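Local coordinates for protein alpha-L-rhamnosidase (Streptomyces avermitilis, PDB 3W5M) that hydrolyses terminal non-reducing alpha-L-rhamnose residues from alpha-L-rhamnosides, including citrus flavonoids and gum arabic, at residues F600-H613 with V922-A934. Numbering follows the deposited sequence.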
ATOM      1  N   PHE A 600      14.139   5.130  12.571  1.00 22.44           N
ATOM      2  CA  PHE A 600      15.023   4.278  13.367  1.00 23.76           C
ATOM      3  C   PHE A 600      16.307   3.927  12.651  1.00 26.14           C
ATOM      4  O   PHE A 600      16.287   3.189  11.656  1.00 27.54           O
ATOM      5  CB  PHE A 600      14.314   2.985  13.817  1.00 23.00           C
ATOM      6  CG  PHE A 600      14.914   2.376  15.070  1.00 25.48           C
ATOM      7  CD1 PHE A 600      16.011   1.521  15.003  1.00 25.65           C
ATOM      8  CD2 PHE A 600      14.383   2.678  16.333  1.00 25.60           C
ATOM      9  CE1 PHE A 600      16.561   0.978  16.161  1.00 24.79           C
ATOM     10  CE2 PHE A 600      14.933   2.130  17.481  1.00 25.37           C
ATOM     11  CZ  PHE A 600      16.021   1.282  17.392  1.00 24.72           C
ATOM     12  N   GLU A 601      17.419   4.447  13.164  1.00 24.98           N
ATOM     13  CA  GLU A 601      18.751   4.089  12.652  1.00 29.95           C
ATOM     14  C   GLU A 601      19.315   3.000  13.553  1.00 28.19           C
ATOM     15  O   GLU A 601      19.319   3.160  14.767  1.00 26.93           O
ATOM     16  CB  GLU A 601      19.686   5.285  12.698  1.00 33.42           C
ATOM     17  CG  GLU A 601      19.125   6.564  12.113  1.00 43.94           C
ATOM     18  CD  GLU A 601      19.819   6.949  10.833  1.00 54.11           C
ATOM     19  OE1 GLU A 601      20.929   6.420  10.597  1.00 60.70           O
ATOM     20  OE2 GLU A 601      19.263   7.778  10.068  1.00 60.72           O
ATOM     21  N   PHE A 602      19.795   1.910  12.961  1.00 27.40           N
ATOM     22  CA  PHE A 602      20.237   0.743  13.717  1.00 25.32           C
ATOM     23  C   PHE A 602      21.482   0.197  13.044  1.00 26.31           C
ATOM     24  O   PHE A 602      21.472  -0.033  11.828  1.00 21.47           O
ATOM     25  CB  PHE A 602      19.122  -0.295  13.710  1.00 28.40           C
ATOM     26  CG  PHE A 602      19.456  -1.597  14.399  1.00 30.57           C
ATOM     27  CD1 PHE A 602      19.512  -1.683  15.782  1.00 34.19           C
ATOM     28  CD2 PHE A 602      19.655  -2.752  13.653  1.00 30.94           C
ATOM     29  CE1 PHE A 602      19.786  -2.905  16.415  1.00 34.93           C
ATOM     30  CE2 PHE A 602      19.931  -3.969  14.264  1.00 32.73           C
ATOM     31  CZ  PHE A 602      19.990  -4.047  15.652  1.00 33.73           C
ATOM     32  N   GLU A 603      22.544  -0.020  13.835  1.00 26.53           N
ATOM     33  CA  GLU A 603      23.785  -0.591  13.315  1.00 28.84           C
ATOM     34  C   GLU A 603      24.487  -1.393  14.398  1.00 30.16           C
ATOM     35  O   GLU A 603      24.620  -0.930  15.531  1.00 28.69           O
ATOM     36  CB  GLU A 603      24.700   0.510  12.786  1.00 32.76           C
ATOM     37  CG  GLU A 603      25.966  -0.004  12.120  1.00 43.01           C
ATOM     38  CD  GLU A 603      26.897   1.117  11.701  1.00 51.14           C
ATOM     39  OE1 GLU A 603      26.619   2.301  12.026  1.00 52.68           O
ATOM     40  OE2 GLU A 603      27.915   0.806  11.041  1.00 57.93           O
ATOM     41  N   THR A 604      24.915  -2.598  14.037  1.00 29.64           N
ATOM     42  CA  THR A 604      25.662  -3.484  14.941  1.00 30.59           C
ATOM     43  C   THR A 604      27.003  -3.830  14.287  1.00 32.81           C
ATOM     44  O   THR A 604      27.249  -3.460  13.127  1.00 28.53           O
ATOM     45  CB  THR A 604      24.913  -4.798  15.234  1.00 29.83           C
ATOM     46  OG1 THR A 604      24.972  -5.664  14.088  1.00 31.79           O
ATOM     47  CG2 THR A 604      23.449  -4.564  15.629  1.00 30.41           C
ATOM     48  N   ASN A 605      27.865  -4.524  15.041  1.00 34.57           N
ATOM     49  CA  ASN A 605      29.098  -5.107  14.501  1.00 35.77           C
ATOM     50  C   ASN A 605      28.884  -6.303  13.552  1.00 34.62           C
ATOM     51  O   ASN A 605      29.846  -6.747  12.916  1.00 37.35           O
ATOM     52  CB  ASN A 605      30.010  -5.559  15.656  1.00 36.10           C
ATOM     53  CG  ASN A 605      29.383  -6.664  16.492  1.00 36.93           C
ATOM     54  OD1 ASN A 605      28.442  -6.422  17.253  1.00 34.52           O
ATOM     55  ND2 ASN A 605      29.898  -7.888  16.354  1.00 36.25           N
ATOM     56  N   VAL A 606      27.650  -6.815  13.479  1.00 31.80           N
ATOM     57  CA  VAL A 606      27.281  -8.016  12.724  1.00 32.35           C
ATOM     58  C   VAL A 606      26.576  -7.743  11.387  1.00 34.80           C
ATOM     59  O   VAL A 606      25.378  -7.431  11.359  1.00 32.29           O
ATOM     60  CB  VAL A 606      26.392  -8.932  13.561  1.00 31.18           C
ATOM     61  CG1 VAL A 606      26.133 -10.247  12.838  1.00 32.04           C
ATOM     62  CG2 VAL A 606      27.044  -9.182  14.908  1.00 33.02           C
ATOM     63  N   PRO A 607      27.318  -7.882  10.269  1.00 35.43           N
ATOM     64  CA  PRO A 607      26.749  -7.589   8.947  1.00 33.21           C
ATOM     65  C   PRO A 607      25.353  -8.193   8.703  1.00 32.43           C
ATOM     66  O   PRO A 607      24.480  -7.493   8.168  1.00 29.73           O
ATOM     67  CB  PRO A 607      27.801  -8.155   7.992  1.00 34.33           C
ATOM     68  CG  PRO A 607      29.082  -7.949   8.744  1.00 33.32           C
ATOM     69  CD  PRO A 607      28.734  -8.291  10.164  1.00 35.41           C
ATOM     70  N   MET A 608      25.122  -9.435   9.141  1.00 30.15           N
ATOM     71  CA  MET A 608      23.859 -10.104   8.881  1.00 30.69           C
ATOM     72  C   MET A 608      22.667  -9.431   9.565  1.00 30.61           C
ATOM     73  O   MET A 608      21.517  -9.486   9.066  1.00 29.43           O
ATOM     74  CB  MET A 608      23.905 -11.564   9.297  1.00 37.61           C
ATOM     75  CG  MET A 608      22.828 -12.400   8.627  1.00 42.07           C
ATOM     76  SD  MET A 608      22.162 -13.713   9.664  1.00 56.04           S
ATOM     77  CE  MET A 608      20.906 -12.794  10.566  1.00 48.57           C
ATOM     78  N   LEU A 609      22.924  -8.805  10.709  1.00 29.75           N
ATOM     79  CA  LEU A 609      21.820  -8.148  11.412  1.00 28.52           C
ATOM     80  C   LEU A 609      21.545  -6.816  10.783  1.00 27.41           C
ATOM     81  O   LEU A 609      20.397  -6.367  10.763  1.00 30.01           O
ATOM     82  CB  LEU A 609      22.097  -7.971  12.901  1.00 28.06           C
ATOM     83  CG  LEU A 609      22.246  -9.243  13.725  1.00 28.37           C
ATOM     84  CD1 LEU A 609      22.487  -8.795  15.162  1.00 30.56           C
ATOM     85  CD2 LEU A 609      21.074 -10.210  13.596  1.00 26.77           C
ATOM     86  N   ASN A 610      22.597  -6.173  10.296  1.00 26.63           N
ATOM     87  CA  ASN A 610      22.436  -4.918   9.585  1.00 27.58           C
ATOM     88  C   ASN A 610      21.630  -5.125   8.301  1.00 27.06           C
ATOM     89  O   ASN A 610      20.795  -4.276   7.944  1.00 24.21           O
ATOM     90  CB  ASN A 610      23.786  -4.268   9.329  1.00 28.27           C
ATOM     91  CG  ASN A 610      24.556  -4.003  10.626  1.00 30.11           C
ATOM     92  OD1 ASN A 610      23.974  -3.935  11.716  1.00 31.28           O
ATOM     93  ND2 ASN A 610      25.856  -3.860  10.512  1.00 28.35           N
ATOM     94  N   LYS A 611      21.870  -6.258   7.632  1.00 27.32           N
ATOM     95  CA  LYS A 611      21.082  -6.652   6.450  1.00 27.69           C
ATOM     96  C   LYS A 611      19.632  -6.968   6.795  1.00 27.75           C
ATOM     97  O   LYS A 611      18.698  -6.560   6.079  1.00 24.86           O
ATOM     98  CB  LYS A 611      21.730  -7.840   5.721  1.00 29.01           C
ATOM     99  CG  LYS A 611      21.072  -8.174   4.388  1.00 30.72           C
ATOM    100  CD  LYS A 611      21.025  -6.947   3.489  1.00 30.40           C
ATOM    101  CE  LYS A 611      20.716  -7.332   2.058  1.00 34.58           C
ATOM    102  NZ  LYS A 611      20.718  -6.107   1.195  1.00 38.79           N
ATOM    103  N   LEU A 612      19.427  -7.687   7.898  1.00 24.09           N
ATOM    104  CA  LEU A 612      18.102  -7.978   8.350  1.00 22.42           C
ATOM    105  C   LEU A 612      17.260  -6.686   8.576  1.00 22.30           C
ATOM    106  O   LEU A 612      16.107  -6.577   8.088  1.00 21.86           O
ATOM    107  CB  LEU A 612      18.147  -8.845   9.629  1.00 24.20           C
ATOM    108  CG  LEU A 612      16.792  -9.251  10.182  1.00 23.35           C
ATOM    109  CD1 LEU A 612      15.947  -9.986   9.149  1.00 22.46           C
ATOM    110  CD2 LEU A 612      16.999 -10.118  11.432  1.00 23.65           C
ATOM    111  N   HIS A 613      17.850  -5.727   9.282  1.00 22.09           N
ATOM    112  CA  HIS A 613      17.251  -4.415   9.504  1.00 22.29           C
ATOM    113  C   HIS A 613      16.946  -3.696   8.170  1.00 22.28           C
ATOM    114  O   HIS A 613      15.829  -3.216   7.976  1.00 22.14           O
ATOM    115  CB  HIS A 613      18.159  -3.563  10.358  1.00 22.01           C
ATOM    116  CG  HIS A 613      17.756  -2.132  10.419  1.00 23.18           C
ATOM    117  ND1 HIS A 613      16.618  -1.702  11.074  1.00 22.81           N
ATOM    118  CD2 HIS A 613      18.343  -1.025   9.909  1.00 23.63           C
ATOM    119  CE1 HIS A 613      16.530  -0.390  10.964  1.00 24.04           C
ATOM    120  NE2 HIS A 613      17.562   0.045  10.262  1.00 24.80           N
ATOM    121  N   VAL A 922      10.342  -9.485  13.692  1.00 23.55           N
ATOM    122  CA  VAL A 922      11.536  -9.680  14.522  1.00 24.41           C
ATOM    123  C   VAL A 922      12.239  -8.355  14.831  1.00 24.44           C
ATOM    124  O   VAL A 922      12.962  -8.221  15.840  1.00 24.07           O
ATOM    125  CB  VAL A 922      12.522 -10.675  13.835  1.00 24.95           C
ATOM    126  CG1 VAL A 922      13.131 -10.071  12.572  1.00 25.83           C
ATOM    127  CG2 VAL A 922      13.630 -11.089  14.786  1.00 26.47           C
ATOM    128  N   GLY A 923      11.999  -7.354  13.978  1.00 25.13           N
ATOM    129  CA  GLY A 923      12.591  -6.035  14.121  1.00 23.65           C
ATOM    130  C   GLY A 923      12.409  -5.475  15.516  1.00 22.66           C
ATOM    131  O   GLY A 923      13.351  -4.979  16.095  1.00 22.27           O
ATOM    132  N   GLU A 924      11.194  -5.538  16.044  1.00 23.52           N
ATOM    133  CA  GLU A 924      10.913  -4.901  17.336  1.00 25.83           C
ATOM    134  C   GLU A 924      11.740  -5.516  18.456  1.00 27.36           C
ATOM    135  O   GLU A 924      12.110  -4.815  19.372  1.00 24.09           O
ATOM    136  CB  GLU A 924       9.434  -4.961  17.704  1.00 26.87           C
ATOM    137  CG  GLU A 924       8.880  -6.352  17.946  1.00 34.70           C
ATOM    138  CD  GLU A 924       7.467  -6.334  18.488  1.00 38.12           C
ATOM    139  OE1 GLU A 924       7.266  -5.756  19.586  1.00 43.53           O
ATOM    140  OE2 GLU A 924       6.557  -6.897  17.827  1.00 37.35           O
ATOM    141  N   TRP A 925      12.024  -6.816  18.367  1.00 26.95           N
ATOM    142  CA  TRP A 925      12.897  -7.461  19.355  1.00 26.46           C
ATOM    143  C   TRP A 925      14.323  -6.912  19.284  1.00 27.19           C
ATOM    144  O   TRP A 925      14.944  -6.626  20.304  1.00 25.41           O
ATOM    145  CB  TRP A 925      12.869  -8.988  19.228  1.00 26.76           C
ATOM    146  CG  TRP A 925      13.702  -9.657  20.313  1.00 27.57           C
ATOM    147  CD1 TRP A 925      13.252 -10.118  21.537  1.00 27.16           C
ATOM    148  CD2 TRP A 925      15.125  -9.906  20.283  1.00 27.88           C
ATOM    149  NE1 TRP A 925      14.319 -10.651  22.258  1.00 26.18           N
ATOM    150  CE2 TRP A 925      15.469 -10.526  21.516  1.00 29.81           C
ATOM    151  CE3 TRP A 925      16.139  -9.681  19.330  1.00 28.47           C
ATOM    152  CZ2 TRP A 925      16.783 -10.916  21.820  1.00 30.83           C
ATOM    153  CZ3 TRP A 925      17.447 -10.069  19.635  1.00 29.50           C
ATOM    154  CH2 TRP A 925      17.755 -10.682  20.869  1.00 32.67           C
ATOM    155  N   MET A 926      14.841  -6.717  18.074  1.00 25.49           N
ATOM    156  CA  MET A 926      16.142  -6.141  17.932  1.00 25.50           C
ATOM    157  C   MET A 926      16.203  -4.718  18.491  1.00 25.83           C
ATOM    158  O   MET A 926      17.194  -4.341  19.121  1.00 24.98           O
ATOM    159  CB  MET A 926      16.568  -6.137  16.454  1.00 26.81           C
ATOM    160  CG  MET A 926      16.708  -7.507  15.826  1.00 26.83           C
ATOM    161  SD  MET A 926      17.895  -7.507  14.453  1.00 32.50           S
ATOM    162  CE  MET A 926      17.011  -6.415  13.333  1.00 28.26           C
ATOM    163  N   TYR A 927      15.166  -3.916  18.243  1.00 24.89           N
ATOM    164  CA  TYR A 927      15.236  -2.505  18.580  1.00 22.78           C
ATOM    165  C   TYR A 927      15.133  -2.369  20.092  1.00 23.90           C
ATOM    166  O   TYR A 927      15.863  -1.578  20.678  1.00 23.59           O
ATOM    167  CB  TYR A 927      14.155  -1.679  17.827  1.00 23.00           C
ATOM    168  CG  TYR A 927      14.171  -1.928  16.330  1.00 23.13           C
ATOM    169  CD1 TYR A 927      15.373  -2.189  15.652  1.00 23.12           C
ATOM    170  CD2 TYR A 927      12.994  -1.941  15.595  1.00 24.24           C
ATOM    171  CE1 TYR A 927      15.390  -2.439  14.282  1.00 23.70           C
ATOM    172  CE2 TYR A 927      13.006  -2.212  14.226  1.00 23.12           C
ATOM    173  CZ  TYR A 927      14.209  -2.437  13.576  1.00 25.34           C
ATOM    174  OH  TYR A 927      14.201  -2.692  12.210  1.00 25.73           O
ATOM    175  N   ALA A 928      14.292  -3.209  20.699  1.00 24.11           N
ATOM    176  CA  ALA A 928      14.066  -3.195  22.153  1.00 26.40           C
ATOM    177  C   ALA A 928      15.231  -3.792  22.948  1.00 26.81           C
ATOM    178  O   ALA A 928      15.538  -3.312  24.034  1.00 27.61           O
ATOM    179  CB  ALA A 928      12.754  -3.883  22.503  1.00 24.93           C
ATOM    180  N   ASN A 929      15.916  -4.784  22.376  1.00 28.13           N
ATOM    181  CA  ASN A 929      16.904  -5.592  23.133  1.00 28.63           C
ATOM    182  C   ASN A 929      18.355  -5.465  22.711  1.00 30.28           C
ATOM    183  O   ASN A 929      19.261  -5.532  23.554  1.00 31.97           O
ATOM    184  CB  ASN A 929      16.488  -7.045  23.112  1.00 28.95           C
ATOM    185  CG  ASN A 929      15.114  -7.258  23.698  1.00 29.69           C
ATOM    186  OD1 ASN A 929      14.160  -7.542  22.981  1.00 31.69           O
ATOM    187  ND2 ASN A 929      14.998  -7.110  25.008  1.00 31.49           N
ATOM    188  N   ILE A 930      18.607  -5.253  21.422  1.00 26.76           N
ATOM    189  CA  ILE A 930      19.974  -5.043  20.989  1.00 27.60           C
ATOM    190  C   ILE A 930      20.261  -3.561  21.072  1.00 29.93           C
ATOM    191  O   ILE A 930      21.255  -3.143  21.667  1.00 29.75           O
ATOM    192  CB  ILE A 930      20.262  -5.622  19.568  1.00 28.25           C
ATOM    193  CG1 ILE A 930      19.921  -7.114  19.538  1.00 28.79           C
ATOM    194  CG2 ILE A 930      21.711  -5.314  19.159  1.00 28.03           C
ATOM    195  CD1 ILE A 930      19.953  -7.781  18.169  1.00 30.94           C
ATOM    196  N   ALA A 931      19.378  -2.747  20.483  1.00 29.20           N
ATOM    197  CA  ALA A 931      19.513  -1.298  20.615  1.00 32.13           C
ATOM    198  C   ALA A 931      19.116  -0.846  22.043  1.00 28.73           C
ATOM    199  O   ALA A 931      19.633   0.130  22.553  1.00 32.93           O
ATOM    200  CB  ALA A 931      18.684  -0.591  19.547  1.00 28.84           C
ATOM    201  N   GLY A 932      18.220  -1.582  22.686  1.00 32.28           N
ATOM    202  CA  GLY A 932      17.835  -1.250  24.056  1.00 30.41           C
ATOM    203  C   GLY A 932      16.979   0.005  24.147  1.00 33.26           C
ATOM    204  O   GLY A 932      17.214   0.863  25.005  1.00 33.63           O
ATOM    205  N   ILE A 933      15.985   0.109  23.259  1.00 29.53           N
ATOM    206  CA  ILE A 933      15.087   1.273  23.214  1.00 26.13           C
ATOM    207  C   ILE A 933      13.668   0.755  23.190  1.00 26.26           C
ATOM    208  O   ILE A 933      13.247   0.149  22.206  1.00 26.01           O
ATOM    209  CB  ILE A 933      15.335   2.162  21.966  1.00 23.41           C
ATOM    210  CG1 ILE A 933      16.738   2.773  22.019  1.00 22.82           C
ATOM    211  CG2 ILE A 933      14.253   3.251  21.860  1.00 22.75           C
ATOM    212  CD1 ILE A 933      17.104   3.645  20.822  1.00 22.95           C
ATOM    213  N   ALA A 934      12.927   0.953  24.279  1.00 26.53           N
ATOM    214  CA  ALA A 934      11.555   0.437  24.379  1.00 25.61           C
ATOM    215  C   ALA A 934      10.747   1.388  25.251  1.00 25.58           C
ATOM    216  O   ALA A 934      11.319   2.069  26.064  1.00 24.19           O
ATOM    217  CB  ALA A 934      11.544  -0.966  24.976  1.00 27.33           C
TER
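Tyr927 sits in an aromatic cluster with Phe600, Phe602 and His613, and the one hydrogen bond across the contact lies inside it. His613 ND1 and Tyr927 OH are 2.8 Å apart, the hydroxyl at the imidazole edge, and either could donate. The two rings meet rim to rim with their planes at 90°. Phe602 CB covers the centre of one imidazole face. The edge of Tyr927 points at a face of Phe602, an edge-to-face pair with centroids 5.6 Å apart. Phe600 CD1 lies above one Tyr927 face near its rim, and the two rings meet obliquely, their planes 35° apart; Gly923 O lies over the opposite face. A leucine in place of Tyr927 would probably leave His613 ND1 without its partner and open a gap beside Phe600 and Phe602.

Met926 is bent at chi3 (-65°), and its CE reaches Phe602 CE2 at 3.9 Å. Its SD lies oblique to the same ring, 5.1 Å from the centroid, a Met-aromatic contact, and also meets Leu612 CD2. Ala931 CB fits at the edges of both phenylalanine rings. Ile930 CG2 touches Phe602 CZ and Thr604 CG2, while its CD1 meets Leu609 CD1.

This buried contact packs strand 600-604 and the start of helix 607-622 against helix 923-929 and the residues after it. In chain order these are probably the first and last helices of the (alpha/alpha)6-barrel domain. Strand 600-604 pairs with strand 955-962 at the edge of the C-terminal beta-sandwich. Helix 641-654 flanks Tyr927 through Tyr653 and Thr654, and helices 854-863 and 867-875 pack against Trp925.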